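Local coordinates for DNA-binding protein HU (Anabaena sp., PDB 1P71) that binds DNA as a homodimer and can wrap and bend it, stabilising it against denaturation, and is essential for heterocyst differentiation, at residues F79-G82 with K83-E87. Residues are numbered along the deposited sequence; the frame is centred on the assembly and turned at random.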
ATOM      1  N   PHE C  79      -3.315   4.458   0.613  1.00 28.49           N
ATOM      2  CA  PHE C  79      -3.175   3.208   1.357  1.00 28.21           C
ATOM      3  C   PHE C  79      -3.442   3.453   2.845  1.00 28.30           C
ATOM      4  O   PHE C  79      -2.985   4.447   3.386  1.00 28.72           O
ATOM      5  CB  PHE C  79      -1.769   2.630   1.156  1.00 28.00           C
ATOM      6  CG  PHE C  79      -1.497   1.359   1.945  1.00 28.17           C
ATOM      7  CD1 PHE C  79      -2.104   0.171   1.591  1.00 28.57           C
ATOM      8  CD2 PHE C  79      -0.651   1.375   3.056  1.00 27.37           C
ATOM      9  CE1 PHE C  79      -1.858  -1.008   2.300  1.00 29.56           C
ATOM     10  CE2 PHE C  79      -0.395   0.199   3.771  1.00 30.30           C
ATOM     11  CZ  PHE C  79      -1.013  -0.991   3.386  1.00 29.55           C
ATOM     12  N   SER C  80      -4.197   2.575   3.495  1.00 27.75           N
ATOM     13  CA  SER C  80      -4.346   2.643   4.952  1.00 28.74           C
ATOM     14  C   SER C  80      -3.991   1.305   5.524  1.00 27.34           C
ATOM     15  O   SER C  80      -4.654   0.324   5.245  1.00 27.91           O
ATOM     16  CB  SER C  80      -5.781   3.008   5.364  1.00 28.28           C
ATOM     17  OG  SER C  80      -6.180   4.192   4.701  1.00 34.55           O
ATOM     18  N   ALA C  81      -2.924   1.276   6.299  1.00 26.79           N
ATOM     19  CA  ALA C  81      -2.357   0.045   6.818  1.00 26.23           C
ATOM     20  C   ALA C  81      -3.297  -0.580   7.830  1.00 25.79           C
ATOM     21  O   ALA C  81      -3.915   0.114   8.603  1.00 25.06           O
ATOM     22  CB  ALA C  81      -1.005   0.320   7.444  1.00 25.93           C
ATOM     23  N   GLY C  82      -3.404  -1.903   7.791  1.00 26.30           N
ATOM     24  CA  GLY C  82      -4.267  -2.629   8.704  1.00 26.22           C
ATOM     25  C   GLY C  82      -3.575  -2.825  10.031  1.00 25.81           C
ATOM     26  O   GLY C  82      -2.378  -2.555  10.150  1.00 25.62           O
ATOM     27  N   LYS C  83      -4.332  -3.313  11.013  1.00 25.81           N
ATOM     28  CA  LYS C  83      -3.882  -3.403  12.403  1.00 25.95           C
ATOM     29  C   LYS C  83      -2.655  -4.277  12.606  1.00 26.28           C
ATOM     30  O   LYS C  83      -1.797  -3.945  13.424  1.00 25.39           O
ATOM     31  CB  LYS C  83      -5.010  -3.864  13.330  1.00 26.25           C
ATOM     32  CG  LYS C  83      -4.623  -3.931  14.800  1.00 26.40           C
ATOM     33  CD  LYS C  83      -5.820  -3.649  15.695  1.00 28.36           C
ATOM     34  CE  LYS C  83      -5.489  -3.881  17.159  1.00 29.75           C
ATOM     35  NZ  LYS C  83      -6.571  -3.368  18.054  1.00 30.24           N
ATOM     36  N   LEU C  84      -2.572  -5.377  11.862  1.00 26.35           N
ATOM     37  CA  LEU C  84      -1.428  -6.290  11.940  1.00 26.83           C
ATOM     38  C   LEU C  84      -0.174  -5.640  11.376  1.00 26.24           C
ATOM     39  O   LEU C  84       0.901  -5.752  11.967  1.00 26.49           O
ATOM     40  CB  LEU C  84      -1.703  -7.645  11.243  1.00 27.11           C
ATOM     41  CG  LEU C  84      -0.525  -8.651  11.261  1.00 28.85           C
ATOM     42  CD1 LEU C  84      -0.428  -9.518  12.570  1.00 29.82           C
ATOM     43  CD2 LEU C  84      -0.452  -9.551  10.014  1.00 31.21           C
ATOM     44  N   PHE C  85      -0.311  -4.956  10.246  1.00 25.32           N
ATOM     45  CA  PHE C  85       0.808  -4.225   9.654  1.00 24.95           C
ATOM     46  C   PHE C  85       1.333  -3.142  10.632  1.00 24.72           C
ATOM     47  O   PHE C  85       2.521  -3.093  10.936  1.00 24.21           O
ATOM     48  CB  PHE C  85       0.372  -3.634   8.313  1.00 24.57           C
ATOM     49  CG  PHE C  85       1.504  -3.288   7.386  1.00 26.06           C
ATOM     50  CD1 PHE C  85       2.841  -3.250   7.842  1.00 27.19           C
ATOM     51  CD2 PHE C  85       1.247  -2.991   6.060  1.00 27.04           C
ATOM     52  CE1 PHE C  85       3.870  -2.929   6.975  1.00 27.48           C
ATOM     53  CE2 PHE C  85       2.287  -2.671   5.180  1.00 28.30           C
ATOM     54  CZ  PHE C  85       3.599  -2.634   5.643  1.00 25.96           C
ATOM     55  N   ARG C  86       0.442  -2.296  11.140  1.00 24.76           N
ATOM     56  CA  ARG C  86       0.820  -1.279  12.144  1.00 25.05           C
ATOM     57  C   ARG C  86       1.532  -1.799  13.397  1.00 25.07           C
ATOM     58  O   ARG C  86       2.454  -1.160  13.905  1.00 25.43           O
ATOM     59  CB  ARG C  86      -0.385  -0.435  12.545  1.00 25.06           C
ATOM     60  CG  ARG C  86      -0.899   0.424  11.382  1.00 26.57           C
ATOM     61  CD  ARG C  86      -2.155   1.237  11.666  1.00 32.53           C
ATOM     62  NE  ARG C  86      -3.017   0.638  12.691  1.00 35.85           N
ATOM     63  CZ  ARG C  86      -4.267   0.223  12.479  1.00 34.91           C
ATOM     64  NH1 ARG C  86      -4.816   0.336  11.276  1.00 33.70           N
ATOM     65  NH2 ARG C  86      -4.971  -0.302  13.481  1.00 34.86           N
ATOM     66  N   GLU C  87       1.085  -2.946  13.895  1.00 25.08           N
ATOM     67  CA  GLU C  87       1.597  -3.525  15.130  1.00 25.68           C
ATOM     68  C   GLU C  87       2.881  -4.341  14.957  1.00 25.85           C
ATOM     69  O   GLU C  87       3.646  -4.503  15.903  1.00 25.88           O
ATOM     70  CB  GLU C  87       0.497  -4.304  15.852  1.00 25.32           C
ATOM     71  CG  GLU C  87      -0.631  -3.391  16.357  1.00 26.90           C
ATOM     72  CD  GLU C  87      -1.657  -4.084  17.241  1.00 28.32           C
ATOM     73  OE1 GLU C  87      -2.381  -3.379  17.980  1.00 30.22           O
ATOM     74  OE2 GLU C  87      -1.749  -5.325  17.207  1.00 30.11           O
TER
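Gly82 joins the end of strand 68-81 to helix 83-89 at the N-cap position, and the chain turns there so that the short axes of strand 79-81 and helix 83-87 are inclined at 70° to each other, 8.1 Å apart at their closest approach. The first turn of the helix is closed by Arg86 N, which donates to Gly82 O over 3.0 Å in an almost straight bond. Glycine carries no side chain at this junction, and the guanidinium of Arg86 can lie over its carbonyl carbon.

Arg86 bends back over the turn. A twist in its chain at chi3 (-27°) brings the guanidinium round to the strand end, where NH1 donates to Ala81 O at 2.8 Å. The bond is bent, 133° at the hydrogen, and the oxygen lies tilted out of the guanidinium plane. One face of the same group rests, offset toward its rim, over Gly82 C and Lys83 CA. Successive carbonyls, of Ala81 and Gly82, are thus held by the side chain and the backbone of one residue. The aliphatic part of Arg86 also packs, its CG lying 3.9 Å from the compact methyl of Ala81, CB.

Phe79 and Phe85 close the apolar side. With CG of Phe85 anti to its backbone nitrogen, the ring reaches back toward the strand, and its CD2 comes 4.0 Å from Phe79 CZ, near the plane of the Phe79 ring. Both rings also meet Phe47, and Phe79 meets Phe50 of the second subunit edge-to-face, while Pro77 of that subunit packs on Ala81, Phe85 and Arg86. The arrangement is a strand-to-helix turn with glycine at the N-cap position, by which the short C-terminal helix of the HU/IHF fold is set against the aromatic core of the dimer.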